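Local coordinates for peptidoglycan glycosyltransferase (Atopobium parvulum, PDB 4OVD), which belongs to the penicillin-binding proteins, pairing a dimerisation domain with a transpeptidase domain of the kind found in these cell-wall enzymes, at residues Met356-Ala370 with Leu397-Phe410. Sequence-based numbering, arbitrary orientation.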
loop_
_atom_site.group_PDB
_atom_site.type_symbol
_atom_site.label_atom_id
_atom_site.label_comp_id
_atom_site.label_asym_id
_atom_site.label_seq_id
_atom_site.Cartn_x
_atom_site.Cartn_y
_atom_site.Cartn_z
HETATM N N MSE A 356 14.259 16.760 7.465
HETATM C CA MSE A 356 14.258 16.073 6.169
HETATM C C MSE A 356 14.674 16.971 5.029
HETATM O O MSE A 356 15.537 16.636 4.167
HETATM C CB MSE A 356 12.876 15.542 5.892
HETATM C CG MSE A 356 12.439 14.340 6.670
HETATM SE SE MSE A 356 13.640 12.813 6.583
HETATM C CE MSE A 356 14.449 12.880 8.283
ATOM N N ALA A 357 14.157 18.179 5.038
ATOM C CA ALA A 357 14.508 19.113 3.928
ATOM C C ALA A 357 15.975 19.484 4.054
ATOM O O ALA A 357 16.634 19.756 3.066
ATOM C CB ALA A 357 13.679 20.365 4.003
ATOM N N PHE A 358 16.461 19.618 5.272
ATOM C CA PHE A 358 17.850 19.921 5.482
ATOM C C PHE A 358 18.704 18.782 4.922
ATOM O O PHE A 358 19.685 18.999 4.154
ATOM C CB PHE A 358 18.132 20.090 6.967
ATOM C CG PHE A 358 19.578 20.169 7.287
ATOM C CD1 PHE A 358 20.298 19.004 7.542
ATOM C CD2 PHE A 358 20.222 21.395 7.407
ATOM C CE1 PHE A 358 21.651 19.050 7.839
ATOM C CE2 PHE A 358 21.577 21.437 7.721
ATOM C CZ PHE A 358 22.298 20.248 7.907
ATOM N N LEU A 359 18.294 17.558 5.230
ATOM C CA LEU A 359 19.096 16.408 4.773
ATOM C C LEU A 359 19.164 16.370 3.277
ATOM O O LEU A 359 20.232 16.236 2.688
ATOM C CB LEU A 359 18.536 15.104 5.305
ATOM C CG LEU A 359 18.663 14.838 6.811
ATOM C CD1 LEU A 359 18.013 13.507 7.081
ATOM C CD2 LEU A 359 20.130 14.827 7.226
ATOM N N GLU A 360 18.033 16.538 2.631
ATOM C CA GLU A 360 18.018 16.482 1.163
ATOM C C GLU A 360 18.743 17.623 0.564
ATOM O O GLU A 360 19.390 17.442 -0.452
ATOM C CB GLU A 360 16.586 16.457 0.610
ATOM C CG GLU A 360 16.424 16.099 -0.872
ATOM C CD GLU A 360 16.849 17.177 -1.839
ATOM O OE1 GLU A 360 16.749 18.361 -1.476
ATOM O OE2 GLU A 360 17.192 16.816 -2.995
ATOM N N THR A 361 18.589 18.817 1.114
ATOM C CA THR A 361 19.210 19.952 0.443
ATOM C C THR A 361 20.699 20.089 0.724
ATOM O O THR A 361 21.419 20.450 -0.144
ATOM C CB THR A 361 18.520 21.301 0.758
ATOM O OG1 THR A 361 18.569 21.517 2.150
ATOM C CG2 THR A 361 17.041 21.331 0.290
ATOM N N GLN A 362 21.158 19.797 1.933
ATOM C CA GLN A 362 22.562 19.967 2.274
ATOM C C GLN A 362 23.409 18.732 2.097
ATOM O O GLN A 362 24.607 18.846 1.952
ATOM C CB GLN A 362 22.665 20.371 3.736
ATOM C CG GLN A 362 21.889 21.645 4.053
ATOM C CD GLN A 362 22.457 22.854 3.327
ATOM O OE1 GLN A 362 21.742 23.605 2.661
ATOM N NE2 GLN A 362 23.757 22.980 3.371
ATOM N N LEU A 363 22.820 17.545 2.161
ATOM C CA LEU A 363 23.629 16.345 2.079
ATOM C C LEU A 363 23.342 15.478 0.875
ATOM O O LEU A 363 24.276 15.021 0.262
ATOM C CB LEU A 363 23.402 15.499 3.316
ATOM C CG LEU A 363 23.701 16.269 4.617
ATOM C CD1 LEU A 363 23.338 15.428 5.807
ATOM C CD2 LEU A 363 25.185 16.621 4.646
ATOM N N ILE A 364 22.067 15.198 0.571
ATOM C CA ILE A 364 21.783 14.261 -0.528
ATOM C C ILE A 364 21.952 14.939 -1.856
ATOM O O ILE A 364 22.702 14.447 -2.718
ATOM C CB ILE A 364 20.401 13.620 -0.401
ATOM C CG1 ILE A 364 20.204 13.070 1.038
ATOM C CG2 ILE A 364 20.179 12.556 -1.482
ATOM C CD1 ILE A 364 18.793 12.583 1.334
ATOM N N GLY A 365 21.252 16.043 -2.072
ATOM C CA GLY A 365 21.386 16.715 -3.349
ATOM C C GLY A 365 20.259 16.148 -4.181
ATOM O O GLY A 365 19.859 14.991 -4.013
ATOM N N ASP A 366 19.777 16.941 -5.128
ATOM C CA ASP A 366 18.639 16.546 -5.949
ATOM C C ASP A 366 18.916 15.357 -6.829
ATOM O O ASP A 366 18.085 14.503 -6.992
ATOM C CB ASP A 366 18.225 17.741 -6.829
ATOM C CG ASP A 366 17.518 18.807 -6.008
ATOM O OD1 ASP A 366 17.188 18.533 -4.802
ATOM O OD2 ASP A 366 17.243 19.874 -6.574
ATOM N N LYS A 367 20.091 15.335 -7.410
ATOM C CA LYS A 367 20.466 14.237 -8.293
ATOM C C LYS A 367 20.403 12.877 -7.622
ATOM O O LYS A 367 19.789 11.961 -8.184
ATOM C CB LYS A 367 21.870 14.468 -8.860
ATOM C CG LYS A 367 22.346 13.310 -9.735
ATOM C CD LYS A 367 23.551 13.723 -10.573
ATOM C CE LYS A 367 24.136 12.496 -11.231
ATOM N NZ LYS A 367 25.211 12.924 -12.124
ATOM N N ARG A 368 21.092 12.706 -6.475
ATOM C CA ARG A 368 21.048 11.414 -5.777
ATOM C C ARG A 368 19.670 11.168 -5.240
ATOM O O ARG A 368 19.235 10.012 -5.163
ATOM C CB ARG A 368 22.118 11.283 -4.667
ATOM C CG ARG A 368 23.524 11.132 -5.227
ATOM C CD ARG A 368 24.613 11.039 -4.168
ATOM N NE ARG A 368 24.695 12.263 -3.373
ATOM C CZ ARG A 368 25.818 12.688 -2.815
ATOM N NH1 ARG A 368 26.938 12.009 -3.030
ATOM N NH2 ARG A 368 25.824 13.819 -2.077
ATOM N N PHE A 369 18.957 12.245 -4.897
ATOM C CA PHE A 369 17.603 12.077 -4.399
ATOM C C PHE A 369 16.724 11.536 -5.495
ATOM O O PHE A 369 16.043 10.536 -5.317
ATOM C CB PHE A 369 17.007 13.398 -3.897
ATOM C CG PHE A 369 15.617 13.267 -3.317
ATOM C CD1 PHE A 369 15.414 12.697 -2.049
ATOM C CD2 PHE A 369 14.548 13.729 -3.991
ATOM C CE1 PHE A 369 14.179 12.631 -1.524
ATOM C CE2 PHE A 369 13.277 13.683 -3.439
ATOM C CZ PHE A 369 13.097 13.157 -2.196
ATOM N N ALA A 370 16.695 12.226 -6.626
ATOM C CA ALA A 370 15.871 11.785 -7.739
ATOM C C ALA A 370 16.281 10.377 -8.209
ATOM O O ALA A 370 15.438 9.581 -8.638
ATOM C CB ALA A 370 15.928 12.779 -8.871
ATOM N N LEU A 397 14.053 14.480 -12.473
ATOM C CA LEU A 397 15.145 15.378 -12.070
ATOM C C LEU A 397 15.212 16.641 -12.913
ATOM O O LEU A 397 15.261 17.734 -12.351
ATOM C CB LEU A 397 16.489 14.679 -12.170
ATOM C CG LEU A 397 17.688 15.585 -11.884
ATOM C CD1 LEU A 397 17.566 16.152 -10.475
ATOM C CD2 LEU A 397 18.993 14.822 -12.091
ATOM N N ASP A 398 15.139 16.502 -14.241
ATOM C CA ASP A 398 15.239 17.681 -15.112
ATOM C C ASP A 398 14.057 18.628 -14.976
ATOM O O ASP A 398 14.120 19.726 -15.468
ATOM C CB ASP A 398 15.520 17.334 -16.597
ATOM C CG ASP A 398 14.371 16.604 -17.261
ATOM O OD1 ASP A 398 13.625 15.905 -16.550
ATOM O OD2 ASP A 398 14.222 16.709 -18.504
ATOM N N GLN A 399 12.984 18.217 -14.309
ATOM C CA GLN A 399 11.853 19.113 -14.105
ATOM C C GLN A 399 11.916 19.754 -12.702
ATOM O O GLN A 399 11.081 20.593 -12.362
ATOM C CB GLN A 399 10.532 18.353 -14.222
ATOM C CG GLN A 399 10.208 17.660 -15.530
ATOM C CD GLN A 399 8.886 16.858 -15.409
ATOM O OE1 GLN A 399 8.816 15.850 -14.709
ATOM N NE2 GLN A 399 7.847 17.290 -16.129
ATOM N N TYR A 400 12.902 19.393 -11.880
ATOM C CA TYR A 400 12.964 19.963 -10.538
ATOM C C TYR A 400 13.191 21.446 -10.625
ATOM O O TYR A 400 13.870 21.961 -11.502
ATOM C CB TYR A 400 14.101 19.369 -9.670
ATOM C CG TYR A 400 13.858 18.022 -8.985
ATOM C CD1 TYR A 400 13.116 17.030 -9.584
ATOM C CD2 TYR A 400 14.532 17.696 -7.802
ATOM C CE1 TYR A 400 12.948 15.777 -8.993
ATOM C CE2 TYR A 400 14.347 16.453 -7.186
ATOM C CZ TYR A 400 13.572 15.484 -7.799
ATOM O OH TYR A 400 13.440 14.233 -7.245
ATOM N N GLU A 401 12.624 22.136 -9.675
ATOM C CA GLU A 401 12.835 23.530 -9.597
ATOM C C GLU A 401 13.401 23.776 -8.219
ATOM O O GLU A 401 13.706 22.824 -7.464
ATOM C CB GLU A 401 11.550 24.278 -9.924
ATOM C CG GLU A 401 10.338 23.814 -9.145
ATOM C CD GLU A 401 9.056 24.443 -9.655
ATOM O OE1 GLU A 401 9.051 24.926 -10.823
ATOM O OE2 GLU A 401 8.056 24.413 -8.894
ATOM N N GLY A 402 13.518 25.041 -7.881
ATOM C CA GLY A 402 14.096 25.445 -6.625
ATOM C C GLY A 402 13.753 24.645 -5.404
ATOM O O GLY A 402 14.653 24.148 -4.757
ATOM N N PRO A 403 12.448 24.528 -5.077
ATOM C CA PRO A 403 12.020 23.827 -3.837
ATOM C C PRO A 403 11.632 22.360 -3.925
ATOM O O PRO A 403 11.244 21.799 -2.923
ATOM C CB PRO A 403 10.732 24.593 -3.436
ATOM C CG PRO A 403 10.226 25.230 -4.706
ATOM C CD PRO A 403 11.337 25.247 -5.733
ATOM N N THR A 404 11.742 21.762 -5.098
ATOM C CA THR A 404 11.253 20.430 -5.339
ATOM C C THR A 404 11.861 19.349 -4.450
ATOM O O THR A 404 11.127 18.607 -3.770
ATOM C CB THR A 404 11.459 20.033 -6.801
ATOM O OG1 THR A 404 10.920 21.051 -7.682
ATOM C CG2 THR A 404 10.815 18.745 -7.067
ATOM N N GLY A 405 13.188 19.252 -4.455
ATOM C CA GLY A 405 13.849 18.241 -3.675
ATOM C C GLY A 405 13.525 18.382 -2.197
ATOM O O GLY A 405 13.131 17.454 -1.541
ATOM N N GLY A 406 13.688 19.575 -1.669
ATOM C CA GLY A 406 13.415 19.794 -0.228
ATOM C C GLY A 406 12.046 19.417 0.208
ATOM O O GLY A 406 11.846 18.872 1.302
ATOM N N ASN A 407 11.063 19.734 -0.642
ATOM C CA ASN A 407 9.681 19.369 -0.341
ATOM C C ASN A 407 9.420 17.877 -0.469
ATOM O O ASN A 407 8.728 17.239 0.345
ATOM C CB ASN A 407 8.704 20.149 -1.236
ATOM C CG ASN A 407 8.670 21.631 -0.941
ATOM O OD1 ASN A 407 8.906 22.073 0.156
ATOM N ND2 ASN A 407 8.374 22.410 -1.967
HETATM N N MSE A 408 9.907 17.297 -1.534
HETATM C CA MSE A 408 9.745 15.854 -1.714
HETATM C C MSE A 408 10.385 15.060 -0.586
HETATM O O MSE A 408 9.925 13.956 -0.246
HETATM C CB MSE A 408 10.402 15.369 -2.987
HETATM C CG MSE A 408 9.486 15.791 -4.137
HETATM SE SE MSE A 408 10.336 15.209 -5.856
HETATM C CE MSE A 408 9.786 13.417 -5.536
ATOM N N ALA A 409 11.406 15.637 0.045
ATOM C CA ALA A 409 12.113 14.945 1.150
ATOM C C ALA A 409 11.166 14.607 2.259
ATOM O O ALA A 409 11.427 13.653 2.987
ATOM C CB ALA A 409 13.236 15.819 1.684
ATOM N N PHE A 410 10.139 15.467 2.491
ATOM C CA PHE A 410 9.163 15.184 3.528
ATOM C C PHE A 410 7.830 14.803 2.950
ATOM O O PHE A 410 6.780 14.886 3.609
ATOM C CB PHE A 410 9.049 16.287 4.594
ATOM C CG PHE A 410 8.750 17.663 4.089
ATOM C CD1 PHE A 410 9.739 18.495 3.710
ATOM C CD2 PHE A 410 7.466 18.163 4.154
ATOM C CE1 PHE A 410 9.497 19.777 3.312
ATOM C CE2 PHE A 410 7.199 19.469 3.794
ATOM C CZ PHE A 410 8.234 20.281 3.350
HETATM O O HOH W 1 14.955 20.952 -5.753
#
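Ala357 and Gly406, their CA atoms 4.4 Å apart, bring helix 353-364 against helix 404-408 in the transpeptidase domain of this penicillin-binding protein, with Gly405 beside them: a worked example of close helix packing at small residues. The axes of the helical segments 356-364 and 404-408 come within 7.9 Å and run roughly antiparallel, at 142°. Ala409 continues the small surface, its CB lying 3.6 Å from Glu360 CB.

Two acids meet over the glycines. Glu360 sends CG anti to its backbone N (chi1 -167°), then bends at chi2, which lays the carboxylate along the Gly405-Gly406 peptide. Its OE2 sits 2.5 Å from Asp366 OD1, a separation so short that one of the acids probably holds a proton. Near the other oxygen, Asp366 OD2, a water lies within hydrogen-bonding distance of both that atom and Glu401 O and accepts from Gly405 N, linking the two segments where no direct hydrogen bond does.

Aromatic packing joins helix 366-375 to the same region. The side chains of Phe369 and Tyr400 cross at about a right angle, with Tyr400 OH at the edge of the Phe369 ring. Gly405 O and Glu360 CG, the latter from the same segment as the ring, lie over the same face of Phe369. The Asp366 carboxylate comes to the edge of Tyr400, its plane turned 65° from the ring.

Apolar contacts finish the joint: Leu397 CB meets Ala370 CB, and selenomethionine Met408 makes a Met-aromatic contact at the Phe369 edge, where its CB approaches Phe369 CE2 to 3.4 Å.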